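Local coordinates for Iron(III) ABC transporter, periplasmic iron-compound-binding protein (Vibrio cholerae, PDB 3TEF), which probably binds ferric catecholate siderophores in the periplasm and delivers them to an ABC transporter for iron uptake, at residues A[6-11]-A[102-107]; A[118-123]-A[263-268]; A[169-174]-A[191-196]. One frame throughout, in Å; residues are numbered along the deposited sequence.

Interaction 1. Residues A[6-11]-A[102-107]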
loop_
_atom_site.group_PDB
_atom_site.type_symbol
_atom_site.label_atom_id
_atom_site.label_comp_id
_atom_site.label_asym_id
_atom_site.label_seq_id
_atom_site.Cartn_x
_atom_site.Cartn_y
_atom_site.Cartn_z
ATOM N N ILE A 6 1.885 21.502 1.323
ATOM C CA ILE A 6 1.578 20.128 1.668
ATOM C C ILE A 6 2.697 19.525 2.494
ATOM O O ILE A 6 3.858 19.543 2.077
ATOM C CB ILE A 6 1.439 19.270 0.395
ATOM C CG1 ILE A 6 0.350 19.840 -0.516
ATOM C CG2 ILE A 6 1.170 17.819 0.764
ATOM C CD1 ILE A 6 -1.026 19.887 0.138
ATOM N N GLU A 7 2.338 18.970 3.650
ATOM C CA GLU A 7 3.295 18.290 4.511
ATOM C C GLU A 7 3.253 16.786 4.261
ATOM O O GLU A 7 2.194 16.152 4.336
ATOM C CB GLU A 7 2.998 18.590 5.985
ATOM C CG GLU A 7 4.114 18.165 6.929
ATOM C CD GLU A 7 4.145 18.989 8.207
ATOM O OE1 GLU A 7 3.217 18.850 9.032
ATOM O OE2 GLU A 7 5.101 19.777 8.379
ATOM N N HIS A 8 4.409 16.210 3.948
ATOM C CA HIS A 8 4.459 14.789 3.657
ATOM C C HIS A 8 5.732 14.182 4.228
ATOM O O HIS A 8 6.494 14.857 4.952
ATOM C CB HIS A 8 4.388 14.562 2.142
ATOM C CG HIS A 8 5.506 15.218 1.400
ATOM N ND1 HIS A 8 5.398 16.481 0.858
ATOM C CD2 HIS A 8 6.765 14.802 1.156
ATOM C CE1 HIS A 8 6.548 16.812 0.300
ATOM N NE2 HIS A 8 7.395 15.815 0.463
ATOM N N ARG A 9 5.971 12.911 3.928
ATOM C CA ARG A 9 7.095 12.211 4.547
ATOM C C ARG A 9 8.428 12.896 4.294
ATOM O O ARG A 9 9.312 12.892 5.157
ATOM C CB ARG A 9 7.179 10.755 4.100
ATOM C CG ARG A 9 8.264 10.006 4.848
ATOM C CD ARG A 9 8.574 8.684 4.199
ATOM N NE ARG A 9 7.511 7.705 4.400
ATOM C CZ ARG A 9 7.625 6.434 4.040
ATOM N NH1 ARG A 9 8.757 6.018 3.476
ATOM N NH2 ARG A 9 6.630 5.583 4.253
ATOM N N LEU A 10 8.581 13.490 3.115
ATOM C CA LEU A 10 9.866 14.079 2.749
ATOM C C LEU A 10 9.865 15.610 2.906
ATOM O O LEU A 10 10.601 16.319 2.222
ATOM C CB LEU A 10 10.267 13.663 1.321
ATOM C CG LEU A 10 10.783 12.234 1.054
ATOM C CD1 LEU A 10 12.286 12.173 0.830
ATOM C CD2 LEU A 10 10.356 11.199 2.108
ATOM N N GLY A 11 9.018 16.113 3.795
ATOM C CA GLY A 11 9.036 17.526 4.125
ATOM C C GLY A 11 7.817 18.289 3.657
ATOM O O GLY A 11 6.717 17.735 3.599
ATOM N N THR A 102 7.333 18.426 -5.766
ATOM C CA THR A 102 7.195 16.980 -5.640
ATOM C C THR A 102 6.600 16.649 -4.271
ATOM O O THR A 102 6.946 17.266 -3.259
ATOM C CB THR A 102 8.574 16.292 -5.807
ATOM O OG1 THR A 102 9.095 16.589 -7.112
ATOM C CG2 THR A 102 8.461 14.789 -5.637
ATOM N N ILE A 103 5.677 15.700 -4.243
ATOM C CA ILE A 103 5.074 15.275 -2.990
ATOM C C ILE A 103 5.197 13.779 -2.879
ATOM O O ILE A 103 5.013 13.058 -3.875
ATOM C CB ILE A 103 3.587 15.651 -2.942
ATOM C CG1 ILE A 103 3.426 17.167 -2.834
ATOM C CG2 ILE A 103 2.862 14.939 -1.790
ATOM C CD1 ILE A 103 1.986 17.627 -3.082
ATOM N N VAL A 104 5.493 13.304 -1.675
ATOM C CA VAL A 104 5.508 11.870 -1.418
ATOM C C VAL A 104 4.150 11.415 -0.896
ATOM O O VAL A 104 3.551 12.057 -0.036
ATOM C CB VAL A 104 6.625 11.454 -0.444
ATOM C CG1 VAL A 104 6.481 9.976 -0.078
ATOM C CG2 VAL A 104 7.978 11.722 -1.059
ATOM N N PHE A 105 3.658 10.315 -1.456
ATOM C CA PHE A 105 2.339 9.776 -1.132
ATOM C C PHE A 105 2.581 8.411 -0.516
ATOM O O PHE A 105 2.994 7.468 -1.204
ATOM C CB PHE A 105 1.501 9.672 -2.434
ATOM C CG PHE A 105 0.081 9.188 -2.232
ATOM C CD1 PHE A 105 -0.949 10.091 -1.979
ATOM C CD2 PHE A 105 -0.229 7.832 -2.342
ATOM C CE1 PHE A 105 -2.256 9.662 -1.803
ATOM C CE2 PHE A 105 -1.547 7.392 -2.156
ATOM C CZ PHE A 105 -2.554 8.314 -1.889
ATOM N N ALA A 106 2.378 8.301 0.796
ATOM C CA ALA A 106 2.808 7.092 1.481
ATOM C C ALA A 106 2.168 6.940 2.847
ATOM O O ALA A 106 1.782 7.930 3.477
ATOM C CB ALA A 106 4.358 7.099 1.627
ATOM N N ALA A 107 2.090 5.695 3.306
ATOM C CA ALA A 107 1.616 5.378 4.654
ATOM C C ALA A 107 2.765 5.485 5.653
ATOM O O ALA A 107 3.921 5.330 5.277
ATOM C CB ALA A 107 1.074 3.988 4.686
HETATM O O HOH W 1 4.132 11.159 2.661
#
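The imidazole of His8 lies flat against the backbone of residues 103 and 104. One ring face takes Val104 N, 3.4 Å above its plane, and Ile103 CA, which makes a CH-pi contact 4.1 Å from the ring centroid. Over the opposite face sits Gly11 O, from the type I turn running from His8 to Gly11, and the ring is thereby sandwiched between its own hairpin and the neighbouring strand. CG stands between the backbone N and the carbonyl carbon (chi1 60°), which turns the ring over this backbone. Aliphatic contacts are made by the residues two before and two after the histidine: Ile103 CD1 ends against CG1 of Ile6 at 3.8 Å, and Val104 CG2 presses on Leu10 CG at 3.5 Å. In the fold, these contacts pack the end of the N-terminal hairpin, strands 3-8 and 11-16, onto strand 102-104, an outermost strand of the parallel sheet of the N-terminal lobe. Polar links lie at and beyond the strand ends. The Arg9 chain, bent at chi3 (-72°), brings NH2 to Ala107 O at 2.9 Å, with the oxygen in the guanidinium plane; NE of the same group forms a salt bridge with Glu108, while Ala106 CB lies over one guanidinium face. A water joins the backbones, accepting from Arg9 N and donating to Val104 O.

Interaction 2. Residues A[118-123]-A[263-268]; sequences QQQWRN and AISGVK
The indole of Trp121 is held on one face and along one edge by residues 265-267. Over that face lies CG2 of Val267, 3.7 Å above the plane and displaced toward the rim; it makes a CH-pi contact with the six-membered ring, its nearest ring atom being Trp121 CE2. At the edge, two successive carbonyl oxygens lie near the ring plane. Ser265 O accepts a hydrogen bond from Trp121 NE1 at 2.8 Å, almost straight at 175°, and Gly266 O approaches CZ2, on the six-membered ring, at 3.6 Å. The accepting oxygen lies in the indole plane, although the donor is tilted by 23° from the plane of the carbonyl. One strong bond therefore satisfies the buried indole N-H and, together with the methyl on the face, fixes the rotation of the ring. Trp114 meets the indole edge-to-face, and Val134 and Ile138 of helix 131-154 also pack on it.

On the partner side, Val267 carries CG2 anti to its carbonyl carbon, with CG1 anti to the backbone N (chi1 170°), and this sets the CG2 methyl over the ring. Ser265 contributes its carbonyl to Trp121, while its hydroxyl is hydrogen-bonded to that of Thr117, one turn before Trp121 in helix 113-128. Segment 263-268 is thus tied to helix 113-128 through both backbone and side chain.

The accepting carbonyl belongs to a tight connection: Ala263 is the first residue to leave helix 257-262, a type II turn spans Ala263 to Gly266 with Ser265 at positive phi, and Gly266 is the N-cap of helix 267-279. A turn linking two successive helices is here docked through a tryptophan onto helix 113-128, bringing the C-terminal helix against the N-terminal lobe of this periplasmic binding protein.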
loop_
_atom_site.group_PDB
_atom_site.type_symbol
_atom_site.label_atom_id
_atom_site.label_comp_id
_atom_site.label_asym_id
_atom_site.label_seq_id
_atom_site.Cartn_x
_atom_site.Cartn_y
_atom_site.Cartn_z
ATOM N N GLN A 118 -5.422 8.635 5.365
ATOM C CA GLN A 118 -6.359 9.762 5.361
ATOM C C GLN A 118 -5.688 11.079 5.036
ATOM O O GLN A 118 -6.209 11.878 4.257
ATOM C CB GLN A 118 -7.016 9.920 6.731
ATOM C CG GLN A 118 -8.042 8.870 7.037
ATOM C CD GLN A 118 -8.569 9.038 8.450
ATOM O OE1 GLN A 118 -9.080 10.101 8.809
ATOM N NE2 GLN A 118 -8.405 8.008 9.269
ATOM N N GLN A 119 -4.543 11.334 5.669
ATOM C CA GLN A 119 -3.816 12.556 5.388
ATOM C C GLN A 119 -3.316 12.590 3.953
ATOM O O GLN A 119 -3.287 13.654 3.348
ATOM C CB GLN A 119 -2.652 12.766 6.367
ATOM C CG GLN A 119 -2.038 14.151 6.268
ATOM C CD GLN A 119 -3.078 15.250 6.409
ATOM O OE1 GLN A 119 -3.840 15.276 7.379
ATOM N NE2 GLN A 119 -3.136 16.147 5.432
ATOM N N GLN A 120 -2.924 11.435 3.401
ATOM C CA GLN A 120 -2.442 11.424 2.024
ATOM C C GLN A 120 -3.584 11.809 1.084
ATOM O O GLN A 120 -3.379 12.575 0.128
ATOM C CB GLN A 120 -1.865 10.055 1.601
ATOM C CG GLN A 120 -0.829 9.449 2.549
ATOM C CD GLN A 120 0.256 10.447 2.963
ATOM O OE1 GLN A 120 0.306 10.888 4.116
ATOM N NE2 GLN A 120 1.125 10.791 2.034
ATOM N N TRP A 121 -4.780 11.268 1.328
ATOM C CA TRP A 121 -5.918 11.639 0.491
ATOM C C TRP A 121 -6.281 13.111 0.706
ATOM O O TRP A 121 -6.574 13.830 -0.246
ATOM C CB TRP A 121 -7.138 10.742 0.741
ATOM C CG TRP A 121 -6.919 9.265 0.507
ATOM C CD1 TRP A 121 -5.786 8.652 0.027
ATOM C CD2 TRP A 121 -7.865 8.223 0.762
ATOM N NE1 TRP A 121 -5.982 7.289 -0.030
ATOM C CE2 TRP A 121 -7.251 7.000 0.423
ATOM C CE3 TRP A 121 -9.180 8.206 1.253
ATOM C CZ2 TRP A 121 -7.903 5.772 0.555
ATOM C CZ3 TRP A 121 -9.831 6.983 1.388
ATOM C CH2 TRP A 121 -9.192 5.786 1.045
ATOM N N ARG A 122 -6.238 13.568 1.954
ATOM C CA ARG A 122 -6.506 14.979 2.226
ATOM C C ARG A 122 -5.503 15.886 1.525
ATOM O O ARG A 122 -5.867 16.957 1.034
ATOM C CB ARG A 122 -6.588 15.262 3.731
ATOM C CG ARG A 122 -7.924 14.808 4.332
ATOM C CD ARG A 122 -8.055 15.097 5.834
ATOM N NE ARG A 122 -9.385 14.681 6.273
ATOM C CZ ARG A 122 -9.626 13.706 7.143
ATOM N NH1 ARG A 122 -8.623 13.046 7.701
ATOM N NH2 ARG A 122 -10.879 13.396 7.454
ATOM N N ASN A 123 -4.248 15.445 1.443
ATOM C CA ASN A 123 -3.239 16.191 0.695
ATOM C C ASN A 123 -3.617 16.353 -0.776
ATOM O O ASN A 123 -3.505 17.447 -1.336
ATOM C CB ASN A 123 -1.860 15.533 0.815
ATOM C CG ASN A 123 -1.202 15.798 2.154
ATOM O OD1 ASN A 123 -1.654 16.642 2.924
ATOM N ND2 ASN A 123 -0.120 15.080 2.435
ATOM N N ALA A 263 0.307 -1.017 -4.032
ATOM C CA ALA A 263 -0.436 0.215 -4.268
ATOM C C ALA A 263 -0.698 0.909 -2.947
ATOM O O ALA A 263 -1.842 1.165 -2.558
ATOM C CB ALA A 263 -1.763 -0.093 -4.986
ATOM N N ILE A 264 0.390 1.222 -2.260
ATOM C CA ILE A 264 0.311 1.743 -0.899
ATOM C C ILE A 264 -0.539 3.008 -0.804
ATOM O O ILE A 264 -0.301 3.995 -1.500
ATOM C CB ILE A 264 1.720 2.015 -0.374
ATOM C CG1 ILE A 264 2.499 0.697 -0.263
ATOM C CG2 ILE A 264 1.657 2.756 0.957
ATOM C CD1 ILE A 264 4.009 0.889 -0.117
ATOM N N SER A 265 -1.534 2.960 0.077
ATOM C CA SER A 265 -2.430 4.080 0.330
ATOM C C SER A 265 -3.355 4.430 -0.844
ATOM O O SER A 265 -3.984 5.484 -0.853
ATOM C CB SER A 265 -1.660 5.313 0.827
ATOM O OG SER A 265 -1.095 5.074 2.115
ATOM N N GLY A 266 -3.471 3.530 -1.819
ATOM C CA GLY A 266 -4.401 3.767 -2.902
ATOM C C GLY A 266 -5.827 3.796 -2.388
ATOM O O GLY A 266 -6.125 3.243 -1.325
ATOM N N VAL A 267 -6.712 4.440 -3.139
ATOM C CA VAL A 267 -8.145 4.379 -2.827
ATOM C C VAL A 267 -8.720 2.975 -3.068
ATOM O O VAL A 267 -9.271 2.350 -2.148
ATOM C CB VAL A 267 -8.927 5.475 -3.576
ATOM C CG1 VAL A 267 -10.445 5.274 -3.444
ATOM C CG2 VAL A 267 -8.487 6.865 -3.083
ATOM N N LYS A 268 -8.559 2.461 -4.284
ATOM C CA LYS A 268 -9.039 1.117 -4.599
ATOM C C LYS A 268 -8.304 0.099 -3.739
ATOM O O LYS A 268 -8.888 -0.885 -3.289
ATOM C CB LYS A 268 -8.829 0.780 -6.076
ATOM C CG LYS A 268 -9.462 1.765 -7.043
ATOM C CD LYS A 268 -10.935 1.912 -6.796
ATOM C CE LYS A 268 -11.597 2.728 -7.896
ATOM N NZ LYS A 268 -13.074 2.513 -7.913
#

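Interaction 3. Residues A[169-174]-A[191-196]; sequences LTTFGA and VPVSKE
Val193 and Glu196 close on Gly173 from the loop that follows strand 188-189. In Glu196 the CB points toward segment 169-174, and CG, anti to the carbonyl carbon (chi1 -46°), continues to a bend at chi2 that delivers the carboxylate to the glycine. CD comes within 3.3 Å of Gly173 N. Beyond it, OE1 accepts the N-H of Gly173 at 3.0 Å and a nearly straight 168°, using its syn lone pair, and lies 3.7 Å from Phe172 CA. The other oxygen, OE2, receives only a weak bond from the same N-H, and its position is less certain; with the same reservation, it also accepts from Asn175 N. The carboxylate thereby holds the backbone N-H of Gly173 beside strand 168-172, in the mixed sheet of the C-terminal lobe. Three residues earlier, Val193 packs its methyls along the same chain: CG2 rests 3.4 Å from Gly173 CA, and CG1 reaches CG2 of Thr171 at 4.1 Å, the two side chains meeting at a slant. Thr171 turns its hydroxyl to Leu161 O, on the adjacent strand 158-165, while its methyl meets the valine. Glu189 accepts the N-H groups of both Ala174 and Val193, bridging the two segments.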
loop_
_atom_site.group_PDB
_atom_site.type_symbol
_atom_site.label_atom_id
_atom_site.label_comp_id
_atom_site.label_asym_id
_atom_site.label_seq_id
_atom_site.Cartn_x
_atom_site.Cartn_y
_atom_site.Cartn_z
ATOM N N LEU A 169 10.089 -16.927 3.867
ATOM C CA LEU A 169 8.934 -16.502 4.654
ATOM C C LEU A 169 9.419 -15.442 5.633
ATOM O O LEU A 169 10.407 -15.649 6.325
ATOM C CB LEU A 169 8.355 -17.676 5.443
ATOM C CG LEU A 169 7.785 -18.826 4.619
ATOM C CD1 LEU A 169 7.177 -19.871 5.540
ATOM C CD2 LEU A 169 6.748 -18.296 3.645
ATOM N N THR A 170 8.723 -14.310 5.682
ATOM C CA THR A 170 9.046 -13.251 6.634
ATOM C C THR A 170 7.781 -12.826 7.361
ATOM O O THR A 170 6.668 -13.040 6.872
ATOM C CB THR A 170 9.675 -12.028 5.939
ATOM O OG1 THR A 170 8.829 -11.594 4.871
ATOM C CG2 THR A 170 11.056 -12.377 5.370
ATOM N N THR A 171 7.957 -12.256 8.550
ATOM C CA THR A 171 6.821 -11.786 9.326
ATOM C C THR A 171 6.972 -10.302 9.668
ATOM O O THR A 171 8.084 -9.772 9.753
ATOM C CB THR A 171 6.596 -12.643 10.590
ATOM O OG1 THR A 171 5.327 -12.310 11.178
ATOM C CG2 THR A 171 7.704 -12.424 11.613
ATOM N N PHE A 172 5.833 -9.636 9.836
ATOM C CA PHE A 172 5.774 -8.203 10.072
ATOM C C PHE A 172 4.766 -7.979 11.186
ATOM O O PHE A 172 3.773 -8.702 11.265
ATOM C CB PHE A 172 5.256 -7.496 8.819
ATOM C CG PHE A 172 6.189 -7.557 7.642
ATOM C CD1 PHE A 172 6.961 -6.460 7.306
ATOM C CD2 PHE A 172 6.276 -8.699 6.853
ATOM C CE1 PHE A 172 7.814 -6.497 6.221
ATOM C CE2 PHE A 172 7.138 -8.743 5.762
ATOM C CZ PHE A 172 7.903 -7.640 5.447
ATOM N N GLY A 173 4.997 -6.967 12.015
ATOM C CA GLY A 173 4.097 -6.675 13.121
ATOM C C GLY A 173 3.434 -5.309 13.049
ATOM O O GLY A 173 3.326 -4.708 11.975
ATOM N N ALA A 174 3.013 -4.802 14.209
ATOM C CA ALA A 174 2.206 -3.585 14.276
ATOM C C ALA A 174 2.934 -2.327 13.807
ATOM O O ALA A 174 2.304 -1.375 13.342
ATOM C CB ALA A 174 1.666 -3.385 15.689
ATOM N N VAL A 191 2.778 -13.146 17.740
ATOM C CA VAL A 191 4.019 -12.894 18.459
ATOM C C VAL A 191 4.514 -11.477 18.213
ATOM O O VAL A 191 4.690 -11.057 17.071
ATOM C CB VAL A 191 5.132 -13.940 18.153
ATOM C CG1 VAL A 191 4.785 -14.785 16.945
ATOM C CG2 VAL A 191 6.510 -13.257 18.015
ATOM N N PRO A 192 4.694 -10.717 19.300
ATOM C CA PRO A 192 5.241 -9.364 19.220
ATOM C C PRO A 192 6.587 -9.383 18.515
ATOM O O PRO A 192 7.547 -9.943 19.042
ATOM C CB PRO A 192 5.411 -8.974 20.688
ATOM C CG PRO A 192 4.358 -9.757 21.396
ATOM C CD PRO A 192 4.298 -11.073 20.673
ATOM N N VAL A 193 6.649 -8.787 17.329
ATOM C CA VAL A 193 7.891 -8.748 16.571
ATOM C C VAL A 193 8.782 -7.584 17.021
ATOM O O VAL A 193 9.559 -7.043 16.229
ATOM C CB VAL A 193 7.623 -8.636 15.061
ATOM C CG1 VAL A 193 6.689 -9.755 14.597
ATOM C CG2 VAL A 193 7.025 -7.286 14.748
ATOM N N SER A 194 8.653 -7.208 18.294
ATOM C CA SER A 194 9.498 -6.179 18.914
ATOM C C SER A 194 9.774 -4.999 17.974
ATOM O O SER A 194 8.898 -4.596 17.202
ATOM C CB SER A 194 10.815 -6.788 19.420
ATOM O OG SER A 194 10.608 -7.637 20.542
ATOM N N LYS A 195 10.982 -4.441 18.045
ATOM C CA LYS A 195 11.364 -3.357 17.144
ATOM C C LYS A 195 11.600 -3.942 15.759
ATOM O O LYS A 195 12.407 -4.850 15.593
ATOM C CB LYS A 195 12.618 -2.639 17.646
ATOM C CG LYS A 195 12.912 -1.317 16.942
ATOM C CD LYS A 195 13.364 -1.537 15.513
ATOM C CE LYS A 195 14.560 -0.670 15.153
ATOM N NZ LYS A 195 14.197 0.754 14.911
ATOM N N GLU A 196 10.901 -3.416 14.762
ATOM C CA GLU A 196 10.934 -4.031 13.443
ATOM C C GLU A 196 12.079 -3.550 12.568
ATOM O O GLU A 196 12.995 -2.852 13.012
ATOM C CB GLU A 196 9.606 -3.812 12.720
ATOM C CG GLU A 196 8.425 -4.103 13.593
ATOM C CD GLU A 196 7.346 -4.872 12.875
ATOM O OE1 GLU A 196 7.633 -5.528 11.832
ATOM O OE2 GLU A 196 6.205 -4.817 13.376
#

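Overall arrangement
Interactions 1 and 2 form a continuous patch in the N-terminal lobe, their centres 11 Å apart. Helix 113-128 follows strand 102-104 in the chain, and its Asn123 ND2 probably hydrogen-bonds Glu7 O; separately, Phe105 CZ packs 3.3 Å from Ser265 O. Interaction 3 stands apart in the mixed sheet of the C-terminal lobe, its centre 26 Å from that of interaction 1 and 24 Å from that of interaction 2. Along the chain, interaction 1 closes before interaction 2 opens, and interaction 3 is nested within the loop that interaction 2 closes. The chain thus builds the second lobe and returns to the first, consistent with the two-lobed architecture of siderophore-binding proteins.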